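Local coordinates for protein serine hydrolase CCSP0084 (Cycloclasticus sp. P1, PDB 4I3F) that is a serine hydrolase of the alpha/beta hydrolase fold that probably cleaves carbon-carbon bonds of meta-cleavage products and also acts as an esterase, at residues Asn94-Trp99 with Asp227-Ser232; Asp101-Gln106 with Ala216-Gly221; Val130-Leu135 with His241-Thr246; Gly149-Pro154 with Phe252-Asn257; Tyr261-Asp264 with Asn268-Leu271. All blocks are in the same frame, centred on the assembly; numbering follows the deposited sequence.

Contact 1 (Asn94-Trp99 with Asp227-Ser232)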
# COMPACT_ATOMS: atom_id res chain seq x y z
N ASN A 94 7.68 18.07 5.38
CA ASN A 94 8.38 17.03 6.13
C ASN A 94 7.53 16.54 7.30
O ASN A 94 6.71 17.29 7.83
CB ASN A 94 9.74 17.53 6.62
CG ASN A 94 10.79 17.52 5.51
OD1 ASN A 94 10.81 18.40 4.65
ND2 ASN A 94 11.67 16.53 5.53
N GLY A 95 7.71 15.28 7.67
CA GLY A 95 6.97 14.71 8.78
C GLY A 95 5.91 13.75 8.29
O GLY A 95 5.13 14.09 7.39
N THR A 96 5.86 12.56 8.87
CA THR A 96 4.95 11.54 8.38
C THR A 96 3.49 11.93 8.59
O THR A 96 2.67 11.68 7.71
CB THR A 96 5.26 10.17 9.01
OG1 THR A 96 6.66 9.91 8.87
CG2 THR A 96 4.48 9.07 8.29
N SER A 97 3.18 12.58 9.71
CA SER A 97 1.77 12.90 9.96
C SER A 97 1.20 13.80 8.86
O SER A 97 0.04 13.65 8.45
CB SER A 97 1.57 13.53 11.34
OG SER A 97 2.10 14.84 11.40
N HIS A 98 2.02 14.71 8.35
CA HIS A 98 1.60 15.62 7.29
C HIS A 98 1.45 14.92 5.95
O HIS A 98 0.61 15.32 5.14
CB HIS A 98 2.57 16.78 7.21
CG HIS A 98 2.81 17.41 8.54
ND1 HIS A 98 1.80 17.99 9.27
CD2 HIS A 98 3.93 17.50 9.31
CE1 HIS A 98 2.28 18.43 10.42
NE2 HIS A 98 3.57 18.14 10.47
N TRP A 99 2.24 13.88 5.72
CA TRP A 99 2.10 13.11 4.50
C TRP A 99 0.83 12.27 4.56
O TRP A 99 0.13 12.13 3.56
CB TRP A 99 3.34 12.27 4.22
CG TRP A 99 4.41 13.07 3.56
CD1 TRP A 99 5.44 13.72 4.17
CD2 TRP A 99 4.54 13.34 2.16
NE1 TRP A 99 6.21 14.37 3.24
CE2 TRP A 99 5.68 14.14 1.99
CE3 TRP A 99 3.81 12.96 1.03
CZ2 TRP A 99 6.11 14.58 0.74
CZ3 TRP A 99 4.24 13.40 -0.22
CH2 TRP A 99 5.38 14.20 -0.36
N ASP A 227 4.67 5.49 14.56
CA ASP A 227 3.74 6.04 15.54
C ASP A 227 2.69 6.95 14.87
O ASP A 227 1.53 6.97 15.27
CB ASP A 227 4.50 6.79 16.64
CG ASP A 227 5.56 5.93 17.32
OD1 ASP A 227 5.59 4.71 17.07
OD2 ASP A 227 6.36 6.47 18.11
N ALA A 228 3.11 7.68 13.84
CA ALA A 228 2.21 8.57 13.09
C ALA A 228 1.02 7.87 12.45
O ALA A 228 -0.04 8.49 12.26
CB ALA A 228 3.00 9.34 12.04
N PHE A 229 1.17 6.59 12.11
CA PHE A 229 0.09 5.82 11.48
C PHE A 229 -0.91 5.22 12.47
O PHE A 229 -1.99 4.78 12.08
CB PHE A 229 0.67 4.69 10.64
CG PHE A 229 1.13 5.11 9.27
CD1 PHE A 229 2.47 5.28 9.00
CD2 PHE A 229 0.20 5.31 8.24
CE1 PHE A 229 2.90 5.66 7.75
CE2 PHE A 229 0.63 5.70 6.98
CZ PHE A 229 1.98 5.86 6.74
N VAL A 230 -0.55 5.19 13.75
CA VAL A 230 -1.34 4.46 14.74
C VAL A 230 -2.63 5.19 15.10
O VAL A 230 -2.60 6.33 15.54
CB VAL A 230 -0.53 4.20 16.03
CG1 VAL A 230 -1.39 3.50 17.08
CG2 VAL A 230 0.69 3.35 15.71
N LEU A 231 -3.77 4.52 14.90
CA LEU A 231 -5.04 5.09 15.32
C LEU A 231 -5.31 4.63 16.74
O LEU A 231 -4.81 3.58 17.16
CB LEU A 231 -6.17 4.63 14.40
CG LEU A 231 -6.18 5.21 12.99
CD1 LEU A 231 -7.15 4.45 12.10
CD2 LEU A 231 -6.53 6.69 13.03
N SER A 232 -6.11 5.41 17.46
CA SER A 232 -6.47 5.10 18.84
C SER A 232 -7.44 3.92 18.87
O SER A 232 -8.01 3.56 17.84
CB SER A 232 -7.12 6.31 19.51
OG SER A 232 -8.41 6.56 18.99

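Contact 2 (Asp101-Gln106 with Ala216-Gly221)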
# COMPACT_ATOMS: atom_id res chain seq x y z
N ASP A 101 -1.93 13.13 5.98
CA ASP A 101 -2.99 14.09 5.64
C ASP A 101 -3.11 14.24 4.12
O ASP A 101 -4.21 14.19 3.56
CB ASP A 101 -2.73 15.45 6.28
CG ASP A 101 -2.91 15.43 7.80
OD1 ASP A 101 -3.58 14.51 8.32
OD2 ASP A 101 -2.39 16.36 8.46
N ILE A 102 -1.97 14.40 3.46
CA ILE A 102 -1.90 14.48 2.00
C ILE A 102 -2.39 13.20 1.30
O ILE A 102 -3.13 13.28 0.31
CB ILE A 102 -0.46 14.81 1.53
CG1 ILE A 102 -0.15 16.29 1.73
CG2 ILE A 102 -0.26 14.42 0.07
CD1 ILE A 102 1.33 16.65 1.60
N TRP A 103 -1.97 12.05 1.81
CA TRP A 103 -2.34 10.76 1.20
C TRP A 103 -3.84 10.49 1.30
O TRP A 103 -4.46 9.99 0.35
CB TRP A 103 -1.53 9.63 1.84
CG TRP A 103 -0.05 9.70 1.51
CD1 TRP A 103 0.50 10.20 0.36
CD2 TRP A 103 1.05 9.29 2.34
NE1 TRP A 103 1.87 10.10 0.41
CE2 TRP A 103 2.23 9.55 1.62
CE3 TRP A 103 1.14 8.72 3.61
CZ2 TRP A 103 3.50 9.26 2.13
CZ3 TRP A 103 2.41 8.43 4.12
CH2 TRP A 103 3.57 8.71 3.39
N VAL A 104 -4.43 10.83 2.45
CA VAL A 104 -5.87 10.70 2.64
C VAL A 104 -6.61 11.62 1.66
O VAL A 104 -7.48 11.16 0.91
CB VAL A 104 -6.28 10.96 4.11
CG1 VAL A 104 -7.80 11.08 4.26
CG2 VAL A 104 -5.75 9.84 5.01
N GLN A 105 -6.27 12.91 1.65
CA GLN A 105 -6.98 13.84 0.78
C GLN A 105 -6.79 13.49 -0.70
O GLN A 105 -7.70 13.68 -1.52
CB GLN A 105 -6.58 15.30 1.05
CG GLN A 105 -7.49 16.32 0.37
CD GLN A 105 -8.94 16.21 0.84
OE1 GLN A 105 -9.21 16.18 2.04
NE2 GLN A 105 -9.87 16.16 -0.10
N GLN A 106 -5.62 12.98 -1.06
CA GLN A 106 -5.37 12.56 -2.43
C GLN A 106 -6.40 11.54 -2.91
O GLN A 106 -6.91 11.63 -4.03
CB GLN A 106 -3.96 11.98 -2.58
CG GLN A 106 -3.68 11.45 -4.01
CD GLN A 106 -2.38 10.68 -4.11
OE1 GLN A 106 -1.85 10.19 -3.12
NE2 GLN A 106 -1.86 10.56 -5.33
N ALA A 216 11.54 13.07 2.68
CA ALA A 216 10.71 14.00 3.44
C ALA A 216 9.58 13.30 4.19
O ALA A 216 9.15 13.77 5.25
CB ALA A 216 10.16 15.08 2.52
N MET A 217 9.10 12.18 3.64
CA MET A 217 8.01 11.42 4.25
C MET A 217 8.36 10.85 5.60
O MET A 217 7.49 10.75 6.48
CB MET A 217 7.65 10.23 3.39
CG MET A 217 7.06 10.57 2.08
SD MET A 217 7.02 9.10 1.06
CE MET A 217 6.60 9.91 -0.49
N PHE A 218 9.60 10.42 5.75
CA PHE A 218 10.02 9.72 6.95
C PHE A 218 11.20 10.43 7.60
O PHE A 218 12.05 9.79 8.22
CB PHE A 218 10.32 8.25 6.63
CG PHE A 218 9.20 7.56 5.89
CD1 PHE A 218 7.99 7.32 6.52
CD2 PHE A 218 9.35 7.21 4.55
CE1 PHE A 218 6.95 6.70 5.85
CE2 PHE A 218 8.31 6.58 3.87
CZ PHE A 218 7.11 6.33 4.52
N SER A 219 11.20 11.75 7.47
CA SER A 219 12.28 12.60 7.99
C SER A 219 12.40 12.55 9.51
O SER A 219 13.46 12.86 10.06
CB SER A 219 12.08 14.05 7.53
OG SER A 219 10.85 14.56 8.00
N GLY A 220 11.33 12.16 10.19
CA GLY A 220 11.35 12.07 11.64
C GLY A 220 11.97 10.78 12.12
O GLY A 220 12.17 10.58 13.32
N GLY A 221 12.28 9.89 11.18
CA GLY A 221 12.85 8.59 11.52
C GLY A 221 11.79 7.50 11.50
O GLY A 221 10.61 7.80 11.39

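Contact 3 (Val130-Leu135 with His241-Thr246)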
# COMPACT_ATOMS: atom_id res chain seq x y z
N VAL A 130 -2.84 4.30 5.13
CA VAL A 130 -3.68 5.32 4.50
C VAL A 130 -5.12 4.84 4.43
O VAL A 130 -6.06 5.61 4.68
CB VAL A 130 -3.15 5.70 3.09
CG1 VAL A 130 -4.09 6.69 2.42
CG2 VAL A 130 -1.75 6.31 3.21
N THR A 131 -5.30 3.55 4.11
CA THR A 131 -6.64 2.96 4.08
C THR A 131 -7.33 3.11 5.43
O THR A 131 -8.49 3.51 5.50
CB THR A 131 -6.61 1.48 3.67
OG1 THR A 131 -6.10 1.36 2.33
CG2 THR A 131 -8.00 0.87 3.73
N LEU A 132 -6.63 2.76 6.51
CA LEU A 132 -7.22 2.87 7.84
C LEU A 132 -7.64 4.30 8.16
O LEU A 132 -8.72 4.52 8.72
CB LEU A 132 -6.25 2.34 8.89
CG LEU A 132 -6.16 0.81 8.94
CD1 LEU A 132 -5.02 0.39 9.86
CD2 LEU A 132 -7.46 0.23 9.46
N HIS A 133 -6.79 5.26 7.84
CA HIS A 133 -7.14 6.66 8.06
C HIS A 133 -8.28 7.13 7.16
O HIS A 133 -9.09 7.95 7.57
CB HIS A 133 -5.91 7.55 7.94
CG HIS A 133 -4.96 7.38 9.08
ND1 HIS A 133 -4.94 8.21 10.17
CD2 HIS A 133 -4.03 6.42 9.33
CE1 HIS A 133 -4.03 7.80 11.03
NE2 HIS A 133 -3.46 6.71 10.54
N LEU A 134 -8.37 6.58 5.94
CA LEU A 134 -9.49 6.89 5.06
C LEU A 134 -10.81 6.39 5.64
O LEU A 134 -11.82 7.10 5.61
CB LEU A 134 -9.27 6.31 3.67
CG LEU A 134 -8.43 7.18 2.72
CD1 LEU A 134 -7.91 6.34 1.55
CD2 LEU A 134 -9.26 8.36 2.21
N LEU A 135 -10.82 5.17 6.18
CA LEU A 135 -12.03 4.61 6.77
C LEU A 135 -12.44 5.40 8.01
O LEU A 135 -13.63 5.55 8.29
CB LEU A 135 -11.84 3.14 7.14
CG LEU A 135 -11.40 2.21 6.01
CD1 LEU A 135 -11.20 0.80 6.54
CD2 LEU A 135 -12.42 2.20 4.89
N HIS A 241 -16.43 -0.87 8.71
CA HIS A 241 -16.38 -1.55 7.42
C HIS A 241 -16.07 -3.03 7.53
O HIS A 241 -15.26 -3.44 8.36
CB HIS A 241 -15.34 -0.87 6.53
CG HIS A 241 -15.57 0.60 6.36
ND1 HIS A 241 -15.20 1.52 7.31
CD2 HIS A 241 -16.14 1.30 5.35
CE1 HIS A 241 -15.54 2.73 6.90
NE2 HIS A 241 -16.11 2.62 5.71
N GLN A 242 -16.72 -3.84 6.69
CA GLN A 242 -16.32 -5.24 6.54
C GLN A 242 -14.90 -5.27 6.00
O GLN A 242 -14.59 -4.60 5.00
CB GLN A 242 -17.27 -5.97 5.59
CG GLN A 242 -18.74 -5.91 5.99
CD GLN A 242 -19.03 -6.67 7.27
OE1 GLN A 242 -18.41 -7.69 7.54
NE2 GLN A 242 -19.96 -6.16 8.06
N MET A 243 -14.03 -6.02 6.66
CA MET A 243 -12.61 -5.94 6.37
C MET A 243 -11.95 -7.31 6.37
O MET A 243 -12.37 -8.21 7.10
CB MET A 243 -11.92 -5.04 7.41
CG MET A 243 -10.44 -4.79 7.17
SD MET A 243 -9.74 -3.82 8.52
CE MET A 243 -10.44 -2.20 8.21
N LEU A 244 -10.94 -7.46 5.51
CA LEU A 244 -10.06 -8.61 5.55
C LEU A 244 -8.63 -8.12 5.73
O LEU A 244 -8.10 -7.38 4.90
CB LEU A 244 -10.16 -9.44 4.27
CG LEU A 244 -9.20 -10.62 4.15
CD1 LEU A 244 -9.41 -11.63 5.27
CD2 LEU A 244 -9.35 -11.29 2.79
N VAL A 245 -8.00 -8.52 6.84
CA VAL A 245 -6.60 -8.19 7.07
C VAL A 245 -5.77 -9.41 6.69
O VAL A 245 -5.95 -10.49 7.25
CB VAL A 245 -6.35 -7.85 8.55
CG1 VAL A 245 -4.86 -7.57 8.80
CG2 VAL A 245 -7.22 -6.66 8.97
N THR A 246 -4.87 -9.24 5.72
CA THR A 246 -3.97 -10.32 5.33
C THR A 246 -2.56 -9.98 5.76
O THR A 246 -2.19 -8.81 5.80
CB THR A 246 -4.01 -10.60 3.82
OG1 THR A 246 -3.48 -9.47 3.09
CG2 THR A 246 -5.44 -10.87 3.37

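Contact 4 (Gly149-Pro154 with Phe252-Asn257)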
# COMPACT_ATOMS: atom_id res chain seq x y z
N GLY A 149 -0.39 -6.58 5.20
CA GLY A 149 0.75 -6.15 6.00
C GLY A 149 0.71 -4.67 6.32
O GLY A 149 1.68 -3.96 6.07
N PRO A 150 -0.41 -4.20 6.87
CA PRO A 150 -0.60 -2.76 7.05
C PRO A 150 0.19 -2.16 8.21
O PRO A 150 0.41 -2.82 9.23
CB PRO A 150 -2.10 -2.65 7.34
CG PRO A 150 -2.41 -3.91 8.09
CD PRO A 150 -1.54 -4.97 7.43
N VAL A 151 0.60 -0.90 8.06
CA VAL A 151 0.99 -0.11 9.23
C VAL A 151 -0.30 0.39 9.87
O VAL A 151 -1.37 0.25 9.28
CB VAL A 151 1.94 1.06 8.87
CG1 VAL A 151 3.25 0.53 8.32
CG2 VAL A 151 1.30 2.02 7.86
N GLY A 152 -0.22 0.94 11.08
CA GLY A 152 -1.42 1.37 11.77
C GLY A 152 -1.53 0.82 13.18
O GLY A 152 -2.32 1.32 13.98
N ALA A 153 -0.74 -0.21 13.48
CA ALA A 153 -0.63 -0.73 14.84
C ALA A 153 0.71 -0.29 15.42
O ALA A 153 1.66 -0.06 14.68
CB ALA A 153 -0.74 -2.24 14.84
N PRO A 154 0.80 -0.18 16.76
CA PRO A 154 2.08 0.21 17.36
C PRO A 154 3.08 -0.94 17.37
O PRO A 154 2.71 -2.07 17.69
CB PRO A 154 1.69 0.60 18.79
CG PRO A 154 0.43 -0.19 19.07
CD PRO A 154 -0.29 -0.24 17.74
N PHE A 252 9.15 -9.45 7.18
CA PHE A 252 10.41 -8.91 7.68
C PHE A 252 10.33 -7.41 7.97
O PHE A 252 11.26 -6.83 8.53
CB PHE A 252 11.52 -9.20 6.65
CG PHE A 252 12.92 -8.83 7.08
CD1 PHE A 252 13.61 -9.58 8.03
CD2 PHE A 252 13.58 -7.76 6.48
CE1 PHE A 252 14.92 -9.25 8.39
CE2 PHE A 252 14.89 -7.42 6.84
CZ PHE A 252 15.55 -8.17 7.80
N PHE A 253 9.22 -6.78 7.58
CA PHE A 253 9.06 -5.33 7.67
C PHE A 253 8.01 -4.92 8.71
O PHE A 253 8.27 -4.08 9.57
CB PHE A 253 8.70 -4.75 6.28
CG PHE A 253 9.82 -4.88 5.27
CD1 PHE A 253 10.61 -3.79 4.96
CD2 PHE A 253 10.09 -6.10 4.65
CE1 PHE A 253 11.66 -3.90 4.04
CE2 PHE A 253 11.13 -6.23 3.74
CZ PHE A 253 11.92 -5.12 3.43
N ILE A 254 6.82 -5.51 8.61
CA ILE A 254 5.73 -5.23 9.54
C ILE A 254 5.48 -6.50 10.34
O ILE A 254 5.19 -7.53 9.77
CB ILE A 254 4.43 -4.86 8.80
CG1 ILE A 254 4.69 -3.83 7.70
CG2 ILE A 254 3.37 -4.35 9.80
CD1 ILE A 254 5.31 -2.53 8.21
N PRO A 255 5.59 -6.43 11.67
CA PRO A 255 5.45 -7.64 12.50
C PRO A 255 4.06 -8.23 12.39
O PRO A 255 3.08 -7.50 12.27
CB PRO A 255 5.71 -7.12 13.92
CG PRO A 255 6.44 -5.83 13.75
CD PRO A 255 5.91 -5.23 12.48
N LEU A 256 3.97 -9.56 12.41
CA LEU A 256 2.69 -10.24 12.34
C LEU A 256 1.78 -9.81 13.48
O LEU A 256 0.55 -9.78 13.32
CB LEU A 256 2.92 -11.76 12.43
CG LEU A 256 1.70 -12.68 12.49
CD1 LEU A 256 0.87 -12.53 11.24
CD2 LEU A 256 2.17 -14.12 12.65
N ASN A 257 2.36 -9.46 14.63
CA ASN A 257 1.56 -9.00 15.77
C ASN A 257 0.68 -7.79 15.44
O ASN A 257 -0.34 -7.57 16.09
CB ASN A 257 2.44 -8.68 16.98
CG ASN A 257 2.95 -9.92 17.68
OD1 ASN A 257 2.41 -11.01 17.52
ND2 ASN A 257 4.00 -9.75 18.48

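Contact 5 (Tyr261-Asp264 with Asn268-Leu271)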
# COMPACT_ATOMS: atom_id res chain seq x y z
N TYR A 261 -3.18 -7.25 16.41
CA TYR A 261 -3.58 -6.04 17.12
C TYR A 261 -4.80 -5.42 16.45
O TYR A 261 -5.77 -5.05 17.12
CB TYR A 261 -2.42 -5.04 17.06
CG TYR A 261 -2.62 -3.75 17.83
CD1 TYR A 261 -2.15 -3.62 19.13
CD2 TYR A 261 -3.26 -2.66 17.25
CE1 TYR A 261 -2.31 -2.44 19.83
CE2 TYR A 261 -3.44 -1.49 17.96
CZ TYR A 261 -2.96 -1.37 19.24
OH TYR A 261 -3.13 -0.19 19.93
N LEU A 262 -4.73 -5.30 15.12
CA LEU A 262 -5.80 -4.67 14.37
C LEU A 262 -7.10 -5.48 14.46
O LEU A 262 -8.16 -4.92 14.76
CB LEU A 262 -5.39 -4.40 12.92
CG LEU A 262 -4.30 -3.34 12.78
CD1 LEU A 262 -3.71 -3.31 11.38
CD2 LEU A 262 -4.82 -1.96 13.15
N ILE A 263 -7.02 -6.79 14.26
CA ILE A 263 -8.27 -7.56 14.32
C ILE A 263 -8.86 -7.65 15.73
O ILE A 263 -10.05 -7.89 15.89
CB ILE A 263 -8.19 -8.95 13.59
CG1 ILE A 263 -7.29 -9.94 14.32
CG2 ILE A 263 -7.74 -8.78 12.14
CD1 ILE A 263 -8.07 -10.97 15.09
N ASP A 264 -8.04 -7.39 16.76
CA ASP A 264 -8.55 -7.36 18.13
C ASP A 264 -9.38 -6.11 18.37
O ASP A 264 -10.16 -6.05 19.33
CB ASP A 264 -7.40 -7.41 19.14
CG ASP A 264 -7.87 -7.72 20.55
OD1 ASP A 264 -8.61 -8.72 20.74
OD2 ASP A 264 -7.52 -6.97 21.49
N ASN A 268 -15.45 -5.56 12.47
CA ASN A 268 -15.85 -6.45 11.38
C ASN A 268 -14.70 -6.93 10.51
O ASN A 268 -14.87 -7.17 9.32
CB ASN A 268 -16.94 -5.78 10.53
CG ASN A 268 -18.19 -5.51 11.33
OD1 ASN A 268 -18.74 -6.41 11.96
ND2 ASN A 268 -18.62 -4.25 11.35
N ALA A 269 -13.55 -7.11 11.13
CA ALA A 269 -12.35 -7.54 10.43
C ALA A 269 -12.07 -9.04 10.60
O ALA A 269 -11.94 -9.53 11.74
CB ALA A 269 -11.17 -6.74 10.92
N GLN A 270 -11.96 -9.76 9.48
CA GLN A 270 -11.45 -11.13 9.49
C GLN A 270 -9.95 -11.08 9.27
O GLN A 270 -9.43 -10.06 8.80
CB GLN A 270 -12.05 -11.93 8.34
CG GLN A 270 -13.53 -12.25 8.45
CD GLN A 270 -14.07 -12.80 7.13
OE1 GLN A 270 -13.51 -13.74 6.57
NE2 GLN A 270 -15.13 -12.20 6.63
N LEU A 271 -9.27 -12.18 9.57
CA LEU A 271 -7.82 -12.26 9.40
C LEU A 271 -7.43 -13.44 8.53
O LEU A 271 -8.00 -14.50 8.66
CB LEU A 271 -7.18 -12.45 10.78
CG LEU A 271 -5.66 -12.67 10.81
CD1 LEU A 271 -4.91 -11.42 10.38
CD2 LEU A 271 -5.22 -13.12 12.21

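Contact 1 (Asn94-Trp99 with Asp227-Ser232)
In the alpha/beta hydrolase fold, T96 and S97 in the first turn of helix 96-113 pack against A228 and F229 at the end of helix 222-229, one of the helices inserted between strands 142-148 and 243-248. The two backbones come close, with the CA atoms of S97 and A228 5.4 Å apart, an approach permitted by the small A228 methyl group. CB of A228 points at the helix start and lies 3.9 Å from T96 CB and 4.0 Å from S97 N.

T96 divides its branches between two tasks. With CG2 anti to the backbone N and OG1 beside it (chi1 -50°), the methyl reaches CE1 of F229 at 3.8 Å, while the hydroxyl is hydrogen-bonded to the carbonyl of M217. That carbonyl is in helix 208-217, and the bond fixes the rotation of T96 and holds its methyl on the F229 side. The threonine meets the phenylalanine at about a right angle and approaches the ring obliquely. The bond from CA to CB of F229 does not point at T96, but the end of the ring comes nearer, and this ring also packs on I100 and W103 of helix 96-113, on M126 and on V151. Its carbonyl accepts a hydrogen bond from H133 NE2 of helix 126-137.

The interface between the two segments is small, 130 Å² in all, and wholly one of van der Waals contact. Such a meeting of a core helix with inserted helices is typical of the cap, or lid, region of alpha/beta hydrolases.

Contact 2 (Asp101-Gln106 with Ala216-Gly221)
W103 and M217 cross at about a right angle where helix 96-113 of the alpha/beta hydrolase core meets the end of helix 208-217, forming a Met-aromatic contact. The sulfur comes to the rim of the indole and not over it: SD lies 5.0 Å from the centre of the six-membered ring, 85° off the ring normal, and 3.7 Å from CZ2. Extended beyond CG (chi2 168°, chi3 -169°), the methionine runs past this corner of the indole, with CG 3.8 Å from CZ2 and CE a little farther from the same atom.

F218, the first residue beyond the helix, joins more loosely and obliquely, its CZ 4.4 Å from W103 CH2. One face of its ring is covered by CB of M217, while W165 stacks on the ring and F214 meets it edge-to-face. An alanine in place of M217 would keep CB but is likely to open a gap at the indole edge, leaving CZ2 without its sulfur neighbour.

M126 and V130 of helix 126-137 also pack against W103. The polar atom of its indole, NE1, is hydrogen-bonded to the carbonyl oxygen of A82.

Contact 3 (Val130-Leu135 with His241-Thr246)
M243 leaves strand 243-248 with CG anti to the backbone N (chi1 -176°) and then bends at chi3 (-72°), which turns its terminal methyl to the leucines of helix 126-137. CE sits 3.5 Å from L135 CD1 and 4.0 Å from L132 CD2, so one methyl bridges two residues a helical turn apart. The methionine crosses L132 at nearly a right angle.

The other branch of L135 serves H241. CD2 stands almost exactly over the centre of the imidazole, 3.6 Å from the centroid and 3° off the ring normal, a CH-pi contact, while L135 CB lies 3.7 Å from ND1. The helix thus packs on the sheet layer and on the loop leading into strand 243-248, L135 forking between the methionine methyl and the imidazole.

The histidine is held from beyond the two segments by a hydrogen bond between NE2 and the carbonyl of P139, which lies between the sodium-binding residues H138 and E140. Replacing H241 by a smaller residue such as alanine is likely to leave L135 CD2 without the ring beneath it and the P139 carbonyl without this donor. Because a carbonyl can only accept, NE2 must carry a proton; ND1, buried here with no polar partner, is then likely to be the unprotonated nitrogen of a neutral ring.

Contact 4 (Gly149-Pro154 with Phe252-Asn257)
The backbones of segments 149-154 and 252-257, both in loops that follow strands of the central sheet, approach to 6.2 Å between the CA atoms of G149 and I254, where G149 takes left-handed helical angles (phi 50°, psi 53°).

I254 supplies nearly all the surface its segment buries here, and three of its carbons, CG1, CG2 and CD1, each meet a different residue. CG1 lies 3.4 Å from the carbonyl O of G149, CG2 is equally near, 3.4 Å, to the O of P150, and CD1 ends 3.7 Å from V151 CG1. The branches are spread by the first torsion, which sets CG2 anti to the backbone N and CG1 beside it, so that they address successive carbonyls; the second (-58°) folds CD1 over to the valine. V151 and I254 meet at a slant. On its other sides V151 touches the GxSxG turn and F229, and its backbone is hydrogen-bonded to that of S125.

The backbone of I254 is held as well, its N-H and that of F253 both bonding to OD1 of D251 while its carbonyl O accepts from H247 NE2. Packing also on F155 and H279, I254 lies between the S125 side and the D251 and H279 side of what, from the family, is probably the catalytic triad. Loops of this kind, gathered after neighbouring parallel strands of the central sheet, are where the alpha/beta hydrolase fold builds its catalytic triad.

Contact 5 (Tyr261-Asp264 with Asn268-Leu271)
I263 projects from helix 257-265 toward A269 and L271 of strand 269-274. The approach begins at CB of I263, which lies 4.6 Å from CB of A269. The nearer carbon is the short branch. CG2, which lies beside the backbone N and anti to the carbonyl carbon, is 4.2 Å from A269 CB, 4.0 Å from L271 CB and 4.0 Å from the carbonyl O of Q270. It therefore rests against the strand itself, between two side chains that point to the same side, and the isoleucine also packs on V245 of the adjoining strand.

These residues belong to the beta-alpha-beta unit in which strand 243-248 crosses through helix 257-265 to strand 269-274, the outermost on this side of the sheet. The Q270 oxygen beside this methyl is hydrogen-bonded to the backbone N of V245.

The longer branch runs alongside L271. With chi1 at 70°, CG1 of I263 stands between the backbone N and the carbonyl carbon, and it passes 4.3 Å from both CB and CD2 of L271. The chi2 of I263, 103° and away from a staggered value, then brings I263 CD1 to 4.6 Å from L271 CD2. L271 crosses the isoleucine at about a right angle and also leans on A259 and Y260 of the same helix.

In the fold
Contacts 2, 3 and 4 are buried, contact 1 is partly so, and contact 5 lies at the surface beside the outermost strand. Contacts 1 and 2 share helix 96-113 and adjoin through a backbone hydrogen bond between G95 and A216, both facing helices of the inserted region. Contacts 3 and 5 reach neighbouring strands from different helices, and the backbones of M243, V245 and Q270 pair between them. Contact 4 sits where loops leave the sheet, tied to contact 3 through T246 and G149. A sulfur at an indole edge marks contact 2, methyl groups against leucine and imidazole mark contact 3, and contact 1 is small apolar packing; aliphatic carbons against carbonyls mark 4 and, more loosely, 5.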